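Local coordinates for ferrichrome ABC transporter substrate-binding protein (Staphylococcus pseudintermedius, PDB 5FLY) that probably captures ferrichrome and related iron-loaded hydroxamate siderophores at the cell surface and delivers them to an ABC transporter for iron uptake, at residues D154-T159 against G216-T221; A222-A227 against V252-Y257. One frame throughout, in Å; residues are numbered along the deposited sequence.

Contact 1 of 2, residues D154-T159 against G216-T221; sequences DDTSVT and GDVIIT
Ser-157 and Asp-217 meet where two parallel strands begin, and each side chain reaches the other's backbone. From Asp-217, OD2 takes the backbone N of Ser-157 at 2.9 Å, on the anti side of the carboxylate and 29° out of its plane. In return OG of Ser-157 accepts from the backbone N of Asp-217, also at 2.9 Å; chi1 of 70° sets this hydroxyl between its own N and carbonyl carbon, facing the start of the other strand. The backbone comes close to the hydroxyl here, CA of Gly-216 lying 3.3 Å from the same OG.

Beyond this exchange the backbones pair in parallel register, Val-158 beside Val-218 and Thr-159 beside Ile-219. N of Thr-159 donates to O of Val-218, and O of Thr-159 receives N of Ile-220 at 2.9 Å in an almost straight bond (179° at the hydrogen). On one face of the sheet CG2 of Val-158, anti to its backbone N, slants over the neighbouring strand to CD1 of Ile-220 at 3.8 Å. CG1 of Val-218 is a looser neighbour of that methyl, while CG2 of Val-218 meets CG2 of Thr-156 at 3.8 Å. Helix 262-278 packs on this face through Leu-276 and Leu-272. Thr-159 lies on the other face with Ile-219, and its OG1 is hydrogen-bonded to O of Tyr-214. The arrangement is that of adjacent parallel strands in the central sheet of an alpha/beta lobe, here the C-terminal lobe of a class III solute-binding protein.

Contact 2 of 2, residues A222-A227 against V252-Y257; sequences AKAKDA and VDSSVY
OD1 of Asp-253 is gripped by three donors: N and OG of Ser-255, and a water that also accepts from N of Lys-225. Asp-253 is the N-cap of helix 254-257, which follows directly on strand 249-253 at the edge of the sheet. Its CG stands anti to the backbone N (chi1 -176°), carrying the carboxylate alongside the first turn of the helix. OG of Ser-255 comes to OD1 on the syn side at 2.8 Å and N of Ser-255 on the anti side at 3.0 Å, both from the same face of the carboxylate. The water ties this cap to the turn after strand 218-223. The other oxygen, OD2, lies beside the extended chain of Lys-225, 3.7 Å from CD; the ammonium NZ stays beyond salt-bridge range, so any attraction is probably modest.

Two backbone bonds join the segments. N of Lys-223 points at O of Val-252, and O of Lys-223 takes N of Ser-254 at 2.9 Å from well above the carbonyl plane, 55° out of it, as the chain bends into the helix. Apolar contact is slight: CB of Ala-222 touches CG2 of Val-252 at 3.9 Å and CB of Ser-254 at 4.0 Å. The side chain of Ser-254 also touches Glu-162, a residue of the pocket holding the bound polyether. The bent side chain of Lys-223 curls over the type I turn from Ala-224 to Ala-227, where NZ donates to O of Ala-227 at 2.8 Å and to O of Ala-224, which N of Ala-227 reaches from the opposite face.

Overall arrangement
Contacts 1 and 2 lie in series along the chain, their centres 19 Å apart, and share strand 218-223. Contact 1 joins the first half of that strand to strand 158-164; contact 2 joins its end to strand 249-253, on the other side of it in the same five-stranded mixed sheet. They meet directly where O of Thr-221 probably accepts a hydrogen bond from N of Val-252, at 2.8 Å, and where Ile-220 packs on Val-252. Contact 2 is the nearer of the two to the ligand pocket: the side chain of Ser-254 is about 7 Å from the bound polyether and that of Thr-159 about 14 Å.

Contact 1 of 2, residues D154-T159 against G216-T221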
ATOM      1  N   ASP A 154      -8.739 -24.087  -3.249  1.00 16.34           N
ATOM      2  CA  ASP A 154      -8.380 -23.628  -1.908  1.00 18.80           C
ATOM      3  C   ASP A 154      -6.897 -23.318  -1.712  1.00 17.09           C
ATOM      4  O   ASP A 154      -6.556 -22.484  -0.874  1.00 19.05           O
ATOM      5  CB  ASP A 154      -8.798 -24.666  -0.865  1.00 22.66           C
ATOM      6  CG  ASP A 154     -10.294 -24.855  -0.799  1.00 28.35           C
ATOM      7  OD1 ASP A 154     -11.038 -23.883  -1.067  1.00 29.15           O
ATOM      8  OD2 ASP A 154     -10.728 -25.979  -0.478  1.00 33.22           O
ATOM      9  N   ASP A 155      -6.028 -23.987  -2.469  1.00 18.25           N
ATOM     10  CA  ASP A 155      -4.582 -23.862  -2.273  1.00 20.27           C
ATOM     11  C   ASP A 155      -3.937 -22.932  -3.295  1.00 19.09           C
ATOM     12  O   ASP A 155      -2.710 -22.866  -3.407  1.00 19.14           O
ATOM     13  CB  ASP A 155      -3.925 -25.242  -2.331  1.00 23.73           C
ATOM     14  CG  ASP A 155      -4.453 -26.184  -1.251  1.00 29.43           C
ATOM     15  OD1 ASP A 155      -4.989 -25.692  -0.231  1.00 30.97           O
ATOM     16  OD2 ASP A 155      -4.326 -27.417  -1.419  1.00 33.44           O
ATOM     17  N   THR A 156      -4.771 -22.192  -4.016  1.00 15.11           N
ATOM     18  CA  THR A 156      -4.298 -21.313  -5.092  1.00 12.69           C
ATOM     19  C   THR A 156      -3.241 -20.340  -4.579  1.00 10.80           C
ATOM     20  O   THR A 156      -3.465 -19.660  -3.579  1.00 11.40           O
ATOM     21  CB  THR A 156      -5.473 -20.515  -5.720  1.00 14.34           C
ATOM     22  OG1 THR A 156      -6.433 -21.426  -6.278  1.00 16.25           O
ATOM     23  CG2 THR A 156      -4.987 -19.599  -6.834  1.00 14.14           C
ATOM     24  N   SER A 157      -2.092 -20.300  -5.258  1.00  9.07           N
ATOM     25  CA  SER A 157      -1.041 -19.342  -4.956  1.00  9.91           C
ATOM     26  C   SER A 157      -1.016 -18.218  -5.987  1.00 12.06           C
ATOM     27  O   SER A 157      -1.520 -18.356  -7.100  1.00 11.36           O
ATOM     28  CB  SER A 157       0.333 -20.007  -4.915  1.00 10.48           C
ATOM     29  OG  SER A 157       0.760 -20.400  -6.213  1.00 10.37           O
ATOM     30  N   VAL A 158      -0.422 -17.098  -5.605  1.00  9.31           N
ATOM     31  CA  VAL A 158      -0.362 -15.936  -6.499  1.00  8.86           C
ATOM     32  C   VAL A 158       0.985 -15.236  -6.334  1.00  9.27           C
ATOM     33  O   VAL A 158       1.601 -15.247  -5.261  1.00  8.88           O
ATOM     34  CB  VAL A 158      -1.540 -14.956  -6.242  1.00 10.72           C
ATOM     35  CG1 VAL A 158      -1.548 -14.469  -4.828  1.00 12.11           C
ATOM     36  CG2 VAL A 158      -1.510 -13.779  -7.232  1.00 11.08           C
ATOM     37  N   THR A 159       1.443 -14.687  -7.452  1.00  7.93           N
ATOM     38  CA  THR A 159       2.660 -13.901  -7.552  1.00  8.30           C
ATOM     39  C   THR A 159       2.317 -12.531  -8.099  1.00  8.96           C
ATOM     40  O   THR A 159       1.555 -12.438  -9.070  1.00  7.84           O
ATOM     41  CB  THR A 159       3.672 -14.581  -8.494  1.00  9.21           C
ATOM     42  OG1 THR A 159       4.051 -15.847  -7.937  1.00 11.28           O
ATOM     43  CG2 THR A 159       4.907 -13.685  -8.732  1.00  8.41           C
ATOM     44  N   GLY A 216       3.661 -18.448  -9.284  1.00 13.74           N
ATOM     45  CA  GLY A 216       2.647 -19.272  -8.641  1.00 12.75           C
ATOM     46  C   GLY A 216       1.526 -19.663  -9.587  1.00 12.96           C
ATOM     47  O   GLY A 216       1.687 -19.599 -10.808  1.00 11.66           O
ATOM     48  N   ASP A 217       0.390 -20.068  -9.021  1.00 13.87           N
ATOM     49  CA  ASP A 217      -0.746 -20.550  -9.805  1.00 14.54           C
ATOM     50  C   ASP A 217      -1.390 -19.437 -10.623  1.00 13.92           C
ATOM     51  O   ASP A 217      -1.946 -19.678 -11.706  1.00 14.15           O
ATOM     52  CB  ASP A 217      -1.788 -21.182  -8.883  1.00 13.88           C
ATOM     53  CG  ASP A 217      -1.253 -22.398  -8.160  1.00 15.85           C
ATOM     54  OD1 ASP A 217      -0.469 -23.152  -8.773  1.00 16.22           O
ATOM     55  OD2 ASP A 217      -1.600 -22.583  -6.976  1.00 18.42           O
ATOM     56  N   VAL A 218      -1.306 -18.224 -10.084  1.00 11.08           N
ATOM     57  CA  VAL A 218      -1.864 -17.020 -10.689  1.00 10.11           C
ATOM     58  C   VAL A 218      -0.749 -15.981 -10.699  1.00 11.65           C
ATOM     59  O   VAL A 218      -0.028 -15.836  -9.705  1.00  9.63           O
ATOM     60  CB  VAL A 218      -3.081 -16.482  -9.911  1.00  9.81           C
ATOM     61  CG1 VAL A 218      -3.554 -15.157 -10.496  1.00  9.85           C
ATOM     62  CG2 VAL A 218      -4.217 -17.507  -9.890  1.00 11.10           C
ATOM     63  N   ILE A 219      -0.591 -15.276 -11.820  1.00  9.22           N
ATOM     64  CA  ILE A 219       0.421 -14.231 -11.918  1.00  8.84           C
ATOM     65  C   ILE A 219      -0.198 -12.907 -12.315  1.00 10.07           C
ATOM     66  O   ILE A 219      -0.807 -12.774 -13.367  1.00  8.55           O
ATOM     67  CB  ILE A 219       1.521 -14.576 -12.927  1.00  9.45           C
ATOM     68  CG1 ILE A 219       2.142 -15.934 -12.604  1.00 10.16           C
ATOM     69  CG2 ILE A 219       2.591 -13.447 -12.943  1.00  9.57           C
ATOM     70  CD1 ILE A 219       3.085 -16.422 -13.678  1.00 11.91           C
ATOM     71  N   ILE A 220       0.004 -11.926 -11.455  1.00  8.17           N
ATOM     72  CA  ILE A 220      -0.541 -10.605 -11.653  1.00  8.11           C
ATOM     73  C   ILE A 220       0.611  -9.660 -11.894  1.00  8.97           C
ATOM     74  O   ILE A 220       1.555  -9.629 -11.108  1.00  8.49           O
ATOM     75  CB  ILE A 220      -1.372 -10.155 -10.458  1.00  8.42           C
ATOM     76  CG1 ILE A 220      -2.558 -11.113 -10.260  1.00  8.49           C
ATOM     77  CG2 ILE A 220      -1.829  -8.704 -10.650  1.00  8.76           C
ATOM     78  CD1 ILE A 220      -3.278 -10.925  -8.937  1.00  8.35           C
ATOM     79  N   THR A 221       0.528  -8.915 -13.000  1.00  8.82           N
ATOM     80  CA  THR A 221       1.527  -7.909 -13.352  1.00  9.63           C
ATOM     81  C   THR A 221       0.960  -6.497 -13.207  1.00  9.18           C
ATOM     82  O   THR A 221       0.017  -6.109 -13.896  1.00  9.28           O
ATOM     83  CB  THR A 221       2.044  -8.110 -14.780  1.00 13.85           C
ATOM     84  OG1 THR A 221       2.679  -9.387 -14.856  1.00 14.08           O
ATOM     85  CG2 THR A 221       3.053  -7.009 -15.176  1.00 15.41           C
TER

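Contact 2 of 2, residues A222-A227 against V252-Y257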
ATOM      1  N   ALA A 222       1.551  -5.745 -12.290  1.00  7.91           N
ATOM      2  CA  ALA A 222       1.220  -4.341 -12.108  1.00  7.87           C
ATOM      3  C   ALA A 222       2.074  -3.514 -13.048  1.00  8.19           C
ATOM      4  O   ALA A 222       3.298  -3.621 -13.016  1.00  8.02           O
ATOM      5  CB  ALA A 222       1.440  -3.920 -10.680  1.00  7.69           C
ATOM      6  N   LYS A 223       1.427  -2.726 -13.895  1.00  8.19           N
ATOM      7  CA  LYS A 223       2.142  -1.894 -14.858  1.00  8.67           C
ATOM      8  C   LYS A 223       1.361  -0.634 -15.169  1.00  8.61           C
ATOM      9  O   LYS A 223       0.158  -0.538 -14.898  1.00  8.71           O
ATOM     10  CB  LYS A 223       2.411  -2.661 -16.151  1.00 10.75           C
ATOM     11  CG  LYS A 223       1.144  -3.103 -16.886  1.00 11.29           C
ATOM     12  CD  LYS A 223       1.467  -3.817 -18.201  1.00 12.00           C
ATOM     13  CE  LYS A 223       1.982  -2.845 -19.259  1.00 11.77           C
ATOM     14  NZ  LYS A 223       0.916  -1.951 -19.773  1.00 13.93           N
ATOM     15  N   ALA A 224       2.059   0.342 -15.728  1.00  9.08           N
ATOM     16  CA  ALA A 224       1.392   1.561 -16.163  1.00 10.01           C
ATOM     17  C   ALA A 224       0.487   1.281 -17.346  1.00  9.63           C
ATOM     18  O   ALA A 224       0.815   0.514 -18.239  1.00  9.24           O
ATOM     19  CB  ALA A 224       2.404   2.624 -16.523  1.00 12.25           C
ATOM     20  N   LYS A 225      -0.663   1.939 -17.355  1.00 15.59           N
ATOM     21  CA  LYS A 225      -1.634   1.756 -18.422  1.00 18.86           C
ATOM     22  C   LYS A 225      -1.039   2.126 -19.781  1.00 19.31           C
ATOM     23  O   LYS A 225      -1.340   1.482 -20.784  1.00 23.17           O
ATOM     24  CB  LYS A 225      -2.877   2.598 -18.128  1.00 22.99           C
ATOM     25  CG  LYS A 225      -4.193   1.941 -18.492  1.00 27.06           C
ATOM     26  CD  LYS A 225      -5.344   2.674 -17.803  1.00 29.14           C
ATOM     27  CE  LYS A 225      -6.706   2.100 -18.164  1.00 29.95           C
ATOM     28  NZ  LYS A 225      -7.780   2.742 -17.346  1.00 31.07           N
ATOM     29  N   ASP A 226      -0.167   3.134 -19.807  1.00 18.50           N
ATOM     30  CA  ASP A 226       0.389   3.636 -21.070  1.00 18.18           C
ATOM     31  C   ASP A 226       1.701   2.955 -21.485  1.00 17.59           C
ATOM     32  O   ASP A 226       2.286   3.299 -22.517  1.00 21.11           O
ATOM     33  CB  ASP A 226       0.597   5.157 -20.990  1.00 23.26           C
ATOM     34  CG  ASP A 226       1.707   5.565 -20.017  1.00 31.17           C
ATOM     35  OD1 ASP A 226       2.092   4.750 -19.149  1.00 32.91           O
ATOM     36  OD2 ASP A 226       2.191   6.718 -20.118  1.00 37.02           O
ATOM     37  N   ALA A 227       2.152   1.984 -20.696  1.00 11.64           N
ATOM     38  CA  ALA A 227       3.344   1.218 -21.034  1.00 10.29           C
ATOM     39  C   ALA A 227       3.013   0.095 -22.018  1.00 11.12           C
ATOM     40  O   ALA A 227       1.946  -0.520 -21.938  1.00 12.72           O
ATOM     41  CB  ALA A 227       3.968   0.652 -19.773  1.00 11.07           C
ATOM     42  N   VAL A 252      -2.714  -5.462 -13.962  1.00  8.33           N
ATOM     43  CA  VAL A 252      -3.454  -4.419 -13.262  1.00  8.99           C
ATOM     44  C   VAL A 252      -2.718  -3.078 -13.379  1.00 10.54           C
ATOM     45  O   VAL A 252      -1.534  -3.039 -13.672  1.00  9.42           O
ATOM     46  CB  VAL A 252      -3.659  -4.765 -11.773  1.00  9.12           C
ATOM     47  CG1 VAL A 252      -4.459  -6.066 -11.608  1.00  9.41           C
ATOM     48  CG2 VAL A 252      -2.321  -4.879 -11.066  1.00  8.24           C
ATOM     49  N   ASP A 253      -3.440  -1.988 -13.109  1.00 10.19           N
ATOM     50  CA  ASP A 253      -2.942  -0.617 -13.217  1.00  9.87           C
ATOM     51  C   ASP A 253      -2.114  -0.256 -11.992  1.00  9.79           C
ATOM     52  O   ASP A 253      -2.665  -0.063 -10.913  1.00 10.42           O
ATOM     53  CB  ASP A 253      -4.130   0.347 -13.371  1.00 11.91           C
ATOM     54  CG  ASP A 253      -3.710   1.790 -13.591  1.00 14.92           C
ATOM     55  OD1 ASP A 253      -2.602   2.195 -13.192  1.00 13.91           O
ATOM     56  OD2 ASP A 253      -4.531   2.545 -14.151  1.00 18.11           O
ATOM     57  N   SER A 254      -0.795  -0.154 -12.153  1.00  8.21           N
ATOM     58  CA  SER A 254       0.067   0.044 -11.000  1.00  7.79           C
ATOM     59  C   SER A 254      -0.227   1.350 -10.258  1.00  9.44           C
ATOM     60  O   SER A 254      -0.125   1.374  -9.039  1.00 10.10           O
ATOM     61  CB  SER A 254       1.542  -0.016 -11.412  1.00  9.67           C
ATOM     62  OG  SER A 254       1.828   0.890 -12.443  1.00 10.87           O
ATOM     63  N   SER A 255      -0.624   2.413 -10.963  1.00 10.78           N
ATOM     64  CA  SER A 255      -0.847   3.705 -10.306  1.00 10.64           C
ATOM     65  C   SER A 255      -2.049   3.629  -9.373  1.00 11.11           C
ATOM     66  O   SER A 255      -2.117   4.375  -8.402  1.00 13.03           O
ATOM     67  CB  SER A 255      -1.033   4.822 -11.330  1.00 12.18           C
ATOM     68  OG  SER A 255      -2.272   4.737 -12.009  1.00 14.48           O
ATOM     69  N   VAL A 256      -2.987   2.733  -9.680  1.00  9.02           N
ATOM     70  CA  VAL A 256      -4.130   2.498  -8.809  1.00 10.75           C
ATOM     71  C   VAL A 256      -3.726   1.609  -7.638  1.00 10.28           C
ATOM     72  O   VAL A 256      -4.178   1.803  -6.512  1.00 13.32           O
ATOM     73  CB  VAL A 256      -5.292   1.837  -9.588  1.00 12.03           C
ATOM     74  CG1 VAL A 256      -6.366   1.290  -8.640  1.00 15.58           C
ATOM     75  CG2 VAL A 256      -5.905   2.836 -10.552  1.00 11.95           C
ATOM     76  N   TYR A 257      -2.865   0.633  -7.913  1.00  8.80           N
ATOM     77  CA  TYR A 257      -2.572  -0.453  -6.967  1.00  8.25           C
ATOM     78  C   TYR A 257      -1.420  -0.207  -5.983  1.00  7.85           C
ATOM     79  O   TYR A 257      -1.201  -1.023  -5.089  1.00  6.97           O
ATOM     80  CB  TYR A 257      -2.275  -1.731  -7.758  1.00  7.58           C
ATOM     81  CG  TYR A 257      -3.493  -2.553  -8.094  1.00  8.98           C
ATOM     82  CD1 TYR A 257      -4.431  -2.113  -9.025  1.00  8.02           C
ATOM     83  CD2 TYR A 257      -3.714  -3.768  -7.472  1.00 10.74           C
ATOM     84  CE1 TYR A 257      -5.549  -2.865  -9.319  1.00  8.90           C
ATOM     85  CE2 TYR A 257      -4.829  -4.524  -7.756  1.00  9.24           C
ATOM     86  CZ  TYR A 257      -5.742  -4.062  -8.688  1.00  9.57           C
ATOM     87  OH  TYR A 257      -6.849  -4.809  -8.987  1.00 11.25           O
TER
HETATM   88  O   HOH W   1      -1.226   3.734 -15.241  1.00 18.51           O